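Local atomic coordinates of ATP-dependent DNA helicase PIF1 (PDB entry 7OTJ), a protein that probably couples ATP hydrolysis to 5'-to-3' unwinding of DNA, including G-quadruplexes, and so maintains the nuclear and mitochondrial genomes. Residues 19-30 / 180-191; 274-285 / 437-445. All blocks are in the same frame, centred on the assembly; numbering follows the deposited sequence.

Contact 1: residues 19-30 / 180-191; sequences VSLFYTGSAGTG and IQRTITLKEIFR. With ADP (adenosine-5'-diphosphate), chain E; ALF (tetrafluoroaluminate ion), chain F.
The ring of Phe190 meets the 26-30 loop edge-on, with Thr29 C in the plane of the ring. Its two faces have different neighbours: adenine of ADP covers one, its C6 standing 3.4 Å above the centre of the Phe190 ring, and Glu188 CG touches the other near the rim. The guanidinium of Arg191 carries Gly28 CA over one face, also toward the rim, and turns its edge to the tetrafluoroaluminate, whose aluminium lies in the guanidinium plane. NH1 of Arg191 donates to F2 at 2.7 Å in a fairly straight bond (167°), while NH2 reaches F4. A turn at chi3 (-63°) in the otherwise extended Arg191 chain swings the group over Gly28, and NE is held by Thr459. Aluminium sits in line between ADP O3B and a water, consistent with tetrafluoroaluminate acting as an analogue of the transferring phosphate in the transition state.

The loop is the P-loop of a RecA-like helicase domain, following strand 21-25, which pairs in parallel with strand 182-186 at the margin of the sheet. Four backbone bonds zip Phe22 and Thr24 to Arg182, Ile184 and Leu186. Phe22 and Thr24 share a face with Thr183 and Thr185; Tyr23 and Ile184 face the other way, both packing on helix 6-16. At the loop, Gly28 works in both directions: its N donates to ADP O3B at 2.8 Å, and its O accepts from Phe190 N at 2.9 Å. Thr29 OG1 ties back to Ser26 O at 2.6 Å. Far from the nucleotide, Gln181 clasps Ser20 twice, OE1 receiving Ser20 N on an in-plane lone pair at 3.1 Å.

Contact 2: residues 274-285 / 437-445; sequences KTQVLTNFLAPQ and VSRIQFPLI. With nucleotides of chain C.
Arg439 and Phe281 run antiparallel alongside one another, their guanidinium and ring planes 77° apart, where a short helix and the loop after it pack on strand 437-441 in the antiparallel SH3-like sheet of the 2B domain. The aliphatic base of Arg439 takes the edge of the ring: CB lies near the ring plane, 3.7 Å from Phe281 CD2. Beyond it the guanidinium is sandwiched. Gln285 CA stands over the centre of one face, and Leu278 CD2 over the opposite face, so the flat group fills the gap between the helix and the returning chain. Its edge does the polar work. NH1 of Arg439 gives a hydrogen bond of 2.7 Å to Ala283 O, close to the guanidinium plane, and a second one to a water that also lies near Leu278 O and Phe281 O. NH2 forms a salt bridge with Asp265 of the neighbouring strand, which would fix the rotation of the group and probably balances its charge.

Val437, two residues earlier on the same face of the strand, makes only apolar side-chain contacts with the helix and loop. Its CG1 meets Leu278 CD2 obliquely at 3.5 Å, and its CG2 branch points to Lys274 CG and Val277 CG1, passing the latter in the opposite sense. Phe281 reaches the same valine through CZ.

Gln441 completes the row of residues that face the helix and loop. A bend at chi2 (67°) brings its amide round to the loop, where NE2 donates to Pro284 O at 2.8 Å, almost straight (174°) and within the amide plane; the same nitrogen also serves Tyr261 O. Past the inverse gamma turn at Pro443, the side chain of Ile445 lies roughly perpendicular to that of Pro284, its CG2 3.9 Å from Pro284 CD.

Overall arrangement
The two contacts lie in separate modules of the helicase, the nucleotide-binding motor domain and the 2B domain. Contact 1 is complete in the sequence before contact 2 begins, and their centres lie 36 Å apart on opposite sides of the chain's centre, with nearest atoms about 20 Å apart. No strand or sheet is common to them: contact 1 belongs to the six-stranded parallel sheet that carries the nucleotide site, contact 2 to the antiparallel 2B sheet. Bound DNA comes close to contact 2, where Asn280 makes a weak hydrogen bond to a thymine of chain C, but its nearest atom is about 17 Å from contact 1. Any coupling between ATP chemistry and this DNA contact would have to pass through the intervening parts of the protein.

Contact 1: residues 19-30 / 180-191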
loop_
_atom_site.group_PDB
_atom_site.type_symbol
_atom_site.label_atom_id
_atom_site.label_comp_id
_atom_site.label_asym_id
_atom_site.label_seq_id
_atom_site.Cartn_x
_atom_site.Cartn_y
_atom_site.Cartn_z
ATOM N N VAL A 19 -6.454 -24.678 -5.234
ATOM C CA VAL A 19 -5.010 -24.853 -5.141
ATOM C C VAL A 19 -4.378 -23.618 -4.513
ATOM O O VAL A 19 -4.690 -22.481 -4.888
ATOM C CB VAL A 19 -4.412 -25.130 -6.527
ATOM C CG1 VAL A 19 -2.915 -25.371 -6.413
ATOM C CG2 VAL A 19 -5.111 -26.312 -7.176
ATOM N N SER A 20 -3.470 -23.840 -3.567
ATOM C CA SER A 20 -2.647 -22.765 -3.038
ATOM C C SER A 20 -1.554 -22.445 -4.045
ATOM O O SER A 20 -0.817 -23.338 -4.480
ATOM C CB SER A 20 -2.048 -23.157 -1.689
ATOM O OG SER A 20 -3.030 -23.107 -0.669
ATOM N N LEU A 21 -1.464 -21.180 -4.444
ATOM C CA LEU A 21 -0.559 -20.848 -5.528
ATOM C C LEU A 21 -0.051 -19.422 -5.393
ATOM O O LEU A 21 -0.604 -18.597 -4.656
ATOM C CB LEU A 21 -1.239 -21.047 -6.889
ATOM C CG LEU A 21 -2.529 -20.301 -7.239
ATOM C CD1 LEU A 21 -2.259 -18.841 -7.647
ATOM C CD2 LEU A 21 -3.238 -21.044 -8.360
ATOM N N PHE A 22 1.010 -19.152 -6.143
ATOM C CA PHE A 22 1.578 -17.826 -6.321
ATOM C C PHE A 22 1.549 -17.508 -7.806
ATOM O O PHE A 22 2.004 -18.314 -8.623
ATOM C CB PHE A 22 3.005 -17.786 -5.769
ATOM C CG PHE A 22 3.849 -16.650 -6.290
ATOM C CD1 PHE A 22 3.519 -15.329 -6.028
ATOM C CD2 PHE A 22 5.008 -16.913 -7.002
ATOM C CE1 PHE A 22 4.314 -14.298 -6.489
ATOM C CE2 PHE A 22 5.805 -15.891 -7.461
ATOM C CZ PHE A 22 5.464 -14.581 -7.204
ATOM N N TYR A 23 0.981 -16.368 -8.171
ATOM C CA TYR A 23 1.007 -15.957 -9.563
ATOM C C TYR A 23 1.706 -14.610 -9.679
ATOM O O TYR A 23 1.539 -13.728 -8.827
ATOM C CB TYR A 23 -0.391 -15.947 -10.191
ATOM C CG TYR A 23 -1.345 -14.867 -9.753
ATOM C CD1 TYR A 23 -1.474 -13.693 -10.485
ATOM C CD2 TYR A 23 -2.163 -15.041 -8.643
ATOM C CE1 TYR A 23 -2.371 -12.711 -10.109
ATOM C CE2 TYR A 23 -3.063 -14.060 -8.258
ATOM C CZ TYR A 23 -3.163 -12.899 -8.997
ATOM O OH TYR A 23 -4.055 -11.917 -8.624
ATOM N N THR A 24 2.552 -14.497 -10.701
ATOM C CA THR A 24 3.457 -13.365 -10.823
ATOM C C THR A 24 3.446 -12.775 -12.230
ATOM O O THR A 24 2.672 -13.206 -13.095
ATOM C CB THR A 24 4.870 -13.804 -10.430
ATOM O OG1 THR A 24 5.679 -12.654 -10.160
ATOM C CG2 THR A 24 5.503 -14.650 -11.526
ATOM N N GLY A 25 4.308 -11.801 -12.463
ATOM C CA GLY A 25 4.389 -11.105 -13.731
ATOM C C GLY A 25 4.922 -9.709 -13.518
ATOM O O GLY A 25 4.901 -9.170 -12.413
ATOM N N SER A 26 5.370 -9.095 -14.615
ATOM C CA SER A 26 6.001 -7.783 -14.537
ATOM C C SER A 26 5.003 -6.737 -14.039
ATOM O O SER A 26 3.809 -6.994 -13.894
ATOM C CB SER A 26 6.537 -7.345 -15.907
ATOM O OG SER A 26 7.582 -8.175 -16.389
ATOM N N ALA A 27 5.522 -5.544 -13.761
ATOM C CA ALA A 27 4.677 -4.440 -13.324
ATOM C C ALA A 27 3.584 -4.152 -14.345
ATOM O O ALA A 27 3.846 -4.071 -15.548
ATOM C CB ALA A 27 5.529 -3.194 -13.101
ATOM N N GLY A 28 2.351 -4.000 -13.864
ATOM C CA GLY A 28 1.259 -3.623 -14.743
ATOM C C GLY A 28 0.680 -4.742 -15.579
ATOM O O GLY A 28 -0.002 -4.473 -16.575
ATOM N N THR A 29 0.947 -5.995 -15.219
ATOM C CA THR A 29 0.427 -7.138 -15.955
ATOM C C THR A 29 -1.016 -7.487 -15.583
ATOM O O THR A 29 -1.520 -8.522 -16.033
ATOM C CB THR A 29 1.338 -8.347 -15.730
ATOM O OG1 THR A 29 1.700 -8.415 -14.346
ATOM C CG2 THR A 29 2.596 -8.218 -16.572
ATOM N N GLY A 30 -1.702 -6.632 -14.829
ATOM C CA GLY A 30 -3.071 -6.909 -14.453
ATOM C C GLY A 30 -3.228 -7.888 -13.311
ATOM O O GLY A 30 -4.253 -8.573 -13.230
ATOM N N ILE A 180 2.861 -23.225 -1.309
ATOM C CA ILE A 180 2.695 -22.861 -2.716
ATOM C C ILE A 180 2.813 -24.116 -3.566
ATOM O O ILE A 180 3.835 -24.811 -3.541
ATOM C CB ILE A 180 3.726 -21.802 -3.129
ATOM C CG1 ILE A 180 3.513 -20.513 -2.339
ATOM C CG2 ILE A 180 3.671 -21.532 -4.630
ATOM C CD1 ILE A 180 2.140 -19.914 -2.521
ATOM N N GLN A 181 1.750 -24.438 -4.295
ATOM C CA GLN A 181 1.731 -25.641 -5.114
ATOM C C GLN A 181 1.973 -25.368 -6.590
ATOM O O GLN A 181 2.321 -26.297 -7.329
ATOM C CB GLN A 181 0.394 -26.368 -4.949
ATOM C CG GLN A 181 0.007 -26.600 -3.503
ATOM C CD GLN A 181 -1.321 -27.310 -3.380
ATOM O OE1 GLN A 181 -2.365 -26.678 -3.199
ATOM N NE2 GLN A 181 -1.292 -28.636 -3.489
ATOM N N ARG A 182 1.795 -24.131 -7.036
ATOM C CA ARG A 182 1.868 -23.818 -8.451
ATOM C C ARG A 182 2.256 -22.357 -8.590
ATOM O O ARG A 182 1.901 -21.524 -7.752
ATOM C CB ARG A 182 0.532 -24.096 -9.156
ATOM C CG ARG A 182 0.652 -24.363 -10.649
ATOM C CD ARG A 182 -0.649 -24.061 -11.391
ATOM N NE ARG A 182 -0.682 -24.646 -12.727
ATOM C CZ ARG A 182 0.039 -24.223 -13.758
ATOM N NH1 ARG A 182 0.895 -23.219 -13.641
ATOM N NH2 ARG A 182 -0.094 -24.828 -14.935
ATOM N N THR A 183 3.032 -22.065 -9.626
ATOM C CA THR A 183 3.400 -20.701 -9.972
ATOM C C THR A 183 2.970 -20.431 -11.404
ATOM O O THR A 183 3.315 -21.191 -12.314
ATOM C CB THR A 183 4.902 -20.469 -9.798
ATOM O OG1 THR A 183 5.260 -20.704 -8.430
ATOM C CG2 THR A 183 5.276 -19.027 -10.171
ATOM N N ILE A 184 2.222 -19.348 -11.600
ATOM C CA ILE A 184 1.730 -18.952 -12.913
ATOM C C ILE A 184 2.230 -17.544 -13.195
ATOM O O ILE A 184 2.243 -16.692 -12.301
ATOM C CB ILE A 184 0.190 -19.011 -12.995
ATOM C CG1 ILE A 184 -0.321 -20.380 -12.542
ATOM C CG2 ILE A 184 -0.278 -18.718 -14.408
ATOM C CD1 ILE A 184 -1.827 -20.459 -12.414
ATOM N N THR A 185 2.661 -17.310 -14.430
ATOM C CA THR A 185 3.251 -16.042 -14.838
ATOM C C THR A 185 2.357 -15.373 -15.871
ATOM O O THR A 185 2.114 -15.937 -16.944
ATOM C CB THR A 185 4.660 -16.250 -15.395
ATOM O OG1 THR A 185 5.505 -16.768 -14.357
ATOM C CG2 THR A 185 5.238 -14.925 -15.924
ATOM N N LEU A 186 1.835 -14.198 -15.527
ATOM C CA LEU A 186 1.195 -13.327 -16.502
ATOM C C LEU A 186 2.257 -12.611 -17.332
ATOM O O LEU A 186 3.251 -12.115 -16.794
ATOM C CB LEU A 186 0.304 -12.305 -15.796
ATOM C CG LEU A 186 -0.947 -12.800 -15.078
ATOM C CD1 LEU A 186 -1.697 -11.627 -14.468
ATOM C CD2 LEU A 186 -1.837 -13.555 -16.043
ATOM N N LYS A 187 2.034 -12.526 -18.646
ATOM C CA LYS A 187 3.059 -12.008 -19.546
ATOM C C LYS A 187 2.686 -10.723 -20.270
ATOM O O LYS A 187 3.594 -10.015 -20.717
ATOM C CB LYS A 187 3.439 -13.065 -20.596
ATOM C CG LYS A 187 4.352 -14.170 -20.071
ATOM C CD LYS A 187 3.882 -15.541 -20.543
ATOM C CE LYS A 187 3.801 -15.619 -22.062
ATOM N NZ LYS A 187 3.382 -16.970 -22.535
ATOM N N GLU A 188 1.404 -10.388 -20.393
ATOM C CA GLU A 188 0.979 -9.228 -21.170
ATOM C C GLU A 188 0.907 -7.991 -20.279
ATOM O O GLU A 188 0.123 -7.951 -19.322
ATOM C CB GLU A 188 -0.374 -9.499 -21.826
ATOM C CG GLU A 188 -0.944 -8.324 -22.598
ATOM C CD GLU A 188 -2.342 -8.597 -23.123
ATOM O OE1 GLU A 188 -2.796 -7.852 -24.018
ATOM O OE2 GLU A 188 -2.988 -9.554 -22.641
ATOM N N ILE A 189 1.679 -6.965 -20.626
ATOM C CA ILE A 189 1.743 -5.732 -19.848
ATOM C C ILE A 189 0.663 -4.783 -20.358
ATOM O O ILE A 189 0.609 -4.480 -21.553
ATOM C CB ILE A 189 3.140 -5.099 -19.937
ATOM C CG1 ILE A 189 4.137 -5.926 -19.128
ATOM C CG2 ILE A 189 3.134 -3.647 -19.460
ATOM C CD1 ILE A 189 5.550 -5.435 -19.218
ATOM N N PHE A 190 -0.223 -4.352 -19.458
ATOM C CA PHE A 190 -1.334 -3.466 -19.783
ATOM C C PHE A 190 -1.054 -2.001 -19.479
ATOM O O PHE A 190 -1.514 -1.125 -20.219
ATOM C CB PHE A 190 -2.599 -3.894 -19.025
ATOM C CG PHE A 190 -3.163 -5.219 -19.470
ATOM C CD1 PHE A 190 -3.846 -5.332 -20.670
ATOM C CD2 PHE A 190 -3.021 -6.348 -18.678
ATOM C CE1 PHE A 190 -4.364 -6.549 -21.081
ATOM C CE2 PHE A 190 -3.542 -7.566 -19.080
ATOM C CZ PHE A 190 -4.212 -7.667 -20.282
ATOM N N ARG A 191 -0.342 -1.707 -18.383
ATOM C CA ARG A 191 -0.203 -0.320 -17.937
ATOM C C ARG A 191 0.457 0.565 -18.997
ATOM O O ARG A 191 0.042 1.712 -19.202
ATOM C CB ARG A 191 0.578 -0.262 -16.623
ATOM C CG ARG A 191 0.732 1.147 -16.082
ATOM C CD ARG A 191 1.421 1.180 -14.730
ATOM N NE ARG A 191 0.664 0.490 -13.687
ATOM C CZ ARG A 191 1.163 -0.452 -12.897
ATOM N NH1 ARG A 191 2.420 -0.851 -13.004
ATOM N NH2 ARG A 191 0.388 -0.997 -11.966
HETATM P PB ADP E . -0.257 -5.183 -11.536
HETATM O O1B ADP E . 0.317 -6.460 -12.122
HETATM O O2B ADP E . -1.008 -5.352 -10.234
HETATM O O3B ADP E . 0.694 -4.015 -11.562
HETATM P PA ADP E . -2.651 -3.790 -12.214
HETATM O O1A ADP E . -3.770 -4.709 -11.795
HETATM O O2A ADP E . -2.253 -2.632 -11.335
HETATM O O3A ADP E . -1.384 -4.718 -12.592
HETATM O "O5'" ADP E . -2.980 -3.191 -13.666
HETATM C "C5'" ADP E . -2.369 -1.980 -14.094
HETATM C "C4'" ADP E . -3.246 -1.346 -15.155
HETATM O "O4'" ADP E . -3.537 -2.306 -16.171
HETATM C "C3'" ADP E . -4.569 -0.909 -14.553
HETATM O "O3'" ADP E . -4.759 0.480 -14.825
HETATM C "C2'" ADP E . -5.636 -1.714 -15.265
HETATM O "O2'" ADP E . -6.743 -0.882 -15.624
HETATM C "C1'" ADP E . -4.928 -2.262 -16.492
HETATM N N9 ADP E . -5.393 -3.632 -16.793
HETATM C C8 ADP E . -5.217 -4.707 -16.006
HETATM N N7 ADP E . -5.758 -5.815 -16.572
HETATM C C5 ADP E . -6.298 -5.446 -17.746
HETATM C C6 ADP E . -7.025 -6.119 -18.849
HETATM N N6 ADP E . -7.296 -7.447 -18.799
HETATM N N1 ADP E . -7.415 -5.362 -19.900
HETATM C C2 ADP E . -7.151 -4.042 -19.957
HETATM N N3 ADP E . -6.496 -3.371 -18.997
HETATM C C4 ADP E . -6.054 -4.003 -17.887
HETATM AL AL ALF F . 2.168 -3.630 -9.935
HETATM F F1 ALF F . 1.313 -4.388 -8.568
HETATM F F2 ALF F . 3.013 -2.859 -11.307
HETATM F F3 ALF F . 2.939 -5.206 -10.264
HETATM F F4 ALF F . 1.342 -2.069 -9.667
HETATM O O HOH W 1 -1.104 -9.980 -17.942
HETATM O O HOH W 2 3.766 -3.232 -8.158
#

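Contact 2: residues 274-285 / 437-445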
loop_
_atom_site.group_PDB
_atom_site.type_symbol
_atom_site.label_atom_id
_atom_site.label_comp_id
_atom_site.label_asym_id
_atom_site.label_seq_id
_atom_site.Cartn_x
_atom_site.Cartn_y
_atom_site.Cartn_z
ATOM N N LYS A 274 4.501 6.249 25.039
ATOM C CA LYS A 274 3.394 6.971 24.416
ATOM C C LYS A 274 3.868 7.792 23.225
ATOM O O LYS A 274 3.200 7.836 22.184
ATOM C CB LYS A 274 2.707 7.872 25.441
ATOM C CG LYS A 274 1.360 8.400 24.988
ATOM C CD LYS A 274 0.788 9.379 25.999
ATOM C CE LYS A 274 1.621 10.641 26.046
ATOM N NZ LYS A 274 1.152 11.568 27.104
ATOM N N THR A 275 5.026 8.439 23.350
ATOM C CA THR A 275 5.550 9.207 22.229
ATOM C C THR A 275 5.970 8.285 21.094
ATOM O O THR A 275 5.711 8.576 19.921
ATOM C CB THR A 275 6.725 10.066 22.690
ATOM O OG1 THR A 275 6.246 11.118 23.535
ATOM C CG2 THR A 275 7.457 10.660 21.501
ATOM N N GLN A 276 6.571 7.141 21.425
ATOM C CA GLN A 276 7.046 6.243 20.382
ATOM C C GLN A 276 5.889 5.573 19.654
ATOM O O GLN A 276 6.026 5.218 18.479
ATOM C CB GLN A 276 8.002 5.212 20.978
ATOM C CG GLN A 276 9.268 5.837 21.563
ATOM C CD GLN A 276 10.097 4.844 22.356
ATOM O OE1 GLN A 276 9.581 3.832 22.837
ATOM N NE2 GLN A 276 11.385 5.128 22.499
ATOM N N VAL A 277 4.752 5.382 20.327
ATOM C CA VAL A 277 3.563 4.877 19.646
ATOM C C VAL A 277 2.992 5.935 18.713
ATOM O O VAL A 277 2.639 5.647 17.563
ATOM C CB VAL A 277 2.509 4.408 20.662
ATOM C CG1 VAL A 277 1.148 4.304 19.995
ATOM C CG2 VAL A 277 2.896 3.076 21.221
ATOM N N LEU A 278 2.865 7.170 19.200
ATOM C CA LEU A 278 2.267 8.219 18.381
ATOM C C LEU A 278 3.085 8.505 17.133
ATOM O O LEU A 278 2.515 8.806 16.080
ATOM C CB LEU A 278 2.108 9.494 19.203
ATOM C CG LEU A 278 0.961 9.465 20.206
ATOM C CD1 LEU A 278 1.091 10.623 21.177
ATOM C CD2 LEU A 278 -0.359 9.522 19.464
ATOM N N THR A 279 4.412 8.383 17.222
ATOM C CA THR A 279 5.275 8.697 16.088
ATOM C C THR A 279 4.883 7.904 14.848
ATOM O O THR A 279 5.012 8.405 13.726
ATOM C CB THR A 279 6.739 8.455 16.468
ATOM O OG1 THR A 279 7.140 9.431 17.438
ATOM C CG2 THR A 279 7.656 8.566 15.255
ATOM N N ASN A 280 4.346 6.699 15.022
ATOM C CA ASN A 280 4.045 5.831 13.896
ATOM C C ASN A 280 2.583 5.885 13.471
ATOM O O ASN A 280 2.185 5.127 12.582
ATOM C CB ASN A 280 4.433 4.393 14.229
ATOM C CG ASN A 280 5.928 4.195 14.265
ATOM O OD1 ASN A 280 6.669 4.879 13.561
ATOM N ND2 ASN A 280 6.382 3.259 15.086
ATOM N N PHE A 281 1.788 6.786 14.050
ATOM C CA PHE A 281 0.425 6.988 13.573
ATOM C C PHE A 281 0.450 7.668 12.209
ATOM O O PHE A 281 1.177 8.643 12.004
ATOM C CB PHE A 281 -0.378 7.842 14.557
ATOM C CG PHE A 281 -0.965 7.073 15.704
ATOM C CD1 PHE A 281 -0.411 5.869 16.112
ATOM C CD2 PHE A 281 -2.081 7.553 16.375
ATOM C CE1 PHE A 281 -0.950 5.165 17.172
ATOM C CE2 PHE A 281 -2.626 6.847 17.436
ATOM C CZ PHE A 281 -2.061 5.657 17.833
ATOM N N LEU A 282 -0.364 7.159 11.279
ATOM C CA LEU A 282 -0.447 7.763 9.952
ATOM C C LEU A 282 -1.018 9.172 10.024
ATOM O O LEU A 282 -0.548 10.077 9.322
ATOM C CB LEU A 282 -1.295 6.890 9.027
ATOM C CG LEU A 282 -1.503 7.397 7.596
ATOM C CD1 LEU A 282 -0.169 7.610 6.891
ATOM C CD2 LEU A 282 -2.387 6.442 6.799
ATOM N N ALA A 283 -2.039 9.374 10.853
ATOM C CA ALA A 283 -2.581 10.707 11.054
ATOM C C ALA A 283 -1.483 11.626 11.581
ATOM O O ALA A 283 -0.798 11.271 12.554
ATOM C CB ALA A 283 -3.753 10.665 12.032
ATOM N N PRO A 284 -1.289 12.800 10.991
ATOM C CA PRO A 284 -0.142 13.630 11.365
ATOM C C PRO A 284 -0.386 14.424 12.637
ATOM O O PRO A 284 -1.499 14.865 12.929
ATOM C CB PRO A 284 0.016 14.564 10.161
ATOM C CG PRO A 284 -1.370 14.701 9.636
ATOM C CD PRO A 284 -2.010 13.347 9.828
ATOM N N GLN A 285 0.696 14.613 13.393
ATOM C CA GLN A 285 0.613 15.442 14.588
ATOM C C GLN A 285 0.302 16.893 14.229
ATOM O O GLN A 285 -0.499 17.550 14.906
ATOM C CB GLN A 285 1.907 15.344 15.391
ATOM C CG GLN A 285 1.800 15.971 16.765
ATOM C CD GLN A 285 3.146 16.128 17.425
ATOM O OE1 GLN A 285 4.173 16.205 16.750
ATOM N NE2 GLN A 285 3.155 16.171 18.750
ATOM N N VAL A 437 -3.605 4.729 23.811
ATOM C CA VAL A 437 -3.148 5.969 23.199
ATOM C C VAL A 437 -4.238 6.438 22.244
ATOM O O VAL A 437 -4.859 5.622 21.556
ATOM C CB VAL A 437 -1.809 5.784 22.454
ATOM C CG1 VAL A 437 -1.452 7.041 21.706
ATOM C CG2 VAL A 437 -0.701 5.427 23.419
ATOM N N SER A 438 -4.498 7.749 22.234
ATOM C CA SER A 438 -5.497 8.339 21.353
ATOM C C SER A 438 -4.927 9.557 20.634
ATOM O O SER A 438 -4.272 10.404 21.251
ATOM C CB SER A 438 -6.746 8.736 22.143
ATOM O OG SER A 438 -7.727 9.302 21.294
ATOM N N ARG A 439 -5.216 9.661 19.338
ATOM C CA ARG A 439 -4.901 10.854 18.562
ATOM C C ARG A 439 -6.124 11.252 17.755
ATOM O O ARG A 439 -6.676 10.432 17.013
ATOM C CB ARG A 439 -3.712 10.653 17.614
ATOM C CG ARG A 439 -3.611 11.770 16.568
ATOM C CD ARG A 439 -2.320 11.728 15.773
ATOM N NE ARG A 439 -1.172 12.108 16.586
ATOM C CZ ARG A 439 0.091 11.975 16.206
ATOM N NH1 ARG A 439 0.406 11.502 15.008
ATOM N NH2 ARG A 439 1.060 12.313 17.054
ATOM N N ILE A 440 -6.531 12.510 17.887
ATOM C CA ILE A 440 -7.665 13.054 17.154
ATOM C C ILE A 440 -7.111 14.048 16.148
ATOM O O ILE A 440 -6.402 14.993 16.518
ATOM C CB ILE A 440 -8.689 13.708 18.095
ATOM C CG1 ILE A 440 -9.228 12.669 19.084
ATOM C CG2 ILE A 440 -9.822 14.334 17.293
ATOM C CD1 ILE A 440 -10.219 13.219 20.087
ATOM N N GLN A 441 -7.417 13.818 14.875
ATOM C CA GLN A 441 -6.921 14.641 13.785
ATOM C C GLN A 441 -7.846 14.441 12.596
ATOM O O GLN A 441 -8.537 13.425 12.493
ATOM C CB GLN A 441 -5.477 14.267 13.425
ATOM C CG GLN A 441 -4.855 15.072 12.287
ATOM C CD GLN A 441 -4.639 16.527 12.649
ATOM O OE1 GLN A 441 -5.568 17.337 12.609
ATOM N NE2 GLN A 441 -3.407 16.867 13.010
ATOM N N PHE A 442 -7.860 15.421 11.706
ATOM C CA PHE A 442 -8.540 15.236 10.438
ATOM C C PHE A 442 -7.831 14.151 9.634
ATOM O O PHE A 442 -6.596 14.093 9.621
ATOM C CB PHE A 442 -8.575 16.543 9.650
ATOM C CG PHE A 442 -9.318 17.642 10.348
ATOM C CD1 PHE A 442 -10.680 17.800 10.163
ATOM C CD2 PHE A 442 -8.659 18.503 11.208
ATOM C CE1 PHE A 442 -11.368 18.801 10.812
ATOM C CE2 PHE A 442 -9.341 19.506 11.861
ATOM C CZ PHE A 442 -10.698 19.658 11.662
ATOM N N PRO A 443 -8.572 13.272 8.968
ATOM C CA PRO A 443 -7.945 12.159 8.234
ATOM C C PRO A 443 -7.374 12.590 6.888
ATOM O O PRO A 443 -7.779 12.107 5.826
ATOM C CB PRO A 443 -9.109 11.172 8.089
ATOM C CG PRO A 443 -10.304 12.053 7.993
ATOM C CD PRO A 443 -10.043 13.202 8.930
ATOM N N LEU A 444 -6.388 13.486 6.926
ATOM C CA LEU A 444 -5.812 14.033 5.706
ATOM C C LEU A 444 -4.306 14.175 5.858
ATOM O O LEU A 444 -3.803 14.454 6.949
ATOM C CB LEU A 444 -6.419 15.403 5.363
ATOM C CG LEU A 444 -7.926 15.492 5.113
ATOM C CD1 LEU A 444 -8.361 16.946 4.996
ATOM C CD2 LEU A 444 -8.314 14.713 3.868
ATOM N N ILE A 445 -3.595 13.947 4.756
ATOM C CA ILE A 445 -2.175 14.240 4.627
ATOM C C ILE A 445 -1.974 14.955 3.300
ATOM O O ILE A 445 -2.682 14.689 2.324
ATOM C CB ILE A 445 -1.296 12.972 4.705
ATOM C CG1 ILE A 445 -1.722 11.966 3.641
ATOM C CG2 ILE A 445 -1.348 12.359 6.102
ATOM C CD1 ILE A 445 -0.804 10.788 3.543
ATOM P P DT C 5 0.012 -1.701 9.928
ATOM O OP1 DT C 5 -1.347 -2.237 9.668
ATOM O OP2 DT C 5 0.302 -0.272 9.660
ATOM O "O5'" DT C 5 0.363 -2.070 11.443
ATOM C "C5'" DT C 5 -0.025 -3.339 11.964
ATOM C "C4'" DT C 5 -0.650 -3.197 13.344
ATOM O "O4'" DT C 5 0.382 -2.870 14.308
ATOM C "C3'" DT C 5 -1.714 -2.111 13.468
ATOM O "O3'" DT C 5 -2.771 -2.549 14.323
ATOM C "C2'" DT C 5 -0.946 -0.930 14.072
ATOM C "C1'" DT C 5 0.126 -1.616 14.908
ATOM N N1 DT C 5 1.408 -0.872 14.959
ATOM C C2 DT C 5 1.947 -0.531 16.179
ATOM O O2 DT C 5 1.421 -0.799 17.242
ATOM N N3 DT C 5 3.136 0.145 16.112
ATOM C C4 DT C 5 3.828 0.503 14.969
ATOM O O4 DT C 5 4.892 1.110 15.009
ATOM C C5 DT C 5 3.212 0.111 13.725
ATOM C C7 DT C 5 3.873 0.445 12.417
ATOM C C6 DT C 5 2.048 -0.555 13.782
HETATM O O HOH W 3 2.656 10.295 13.645
#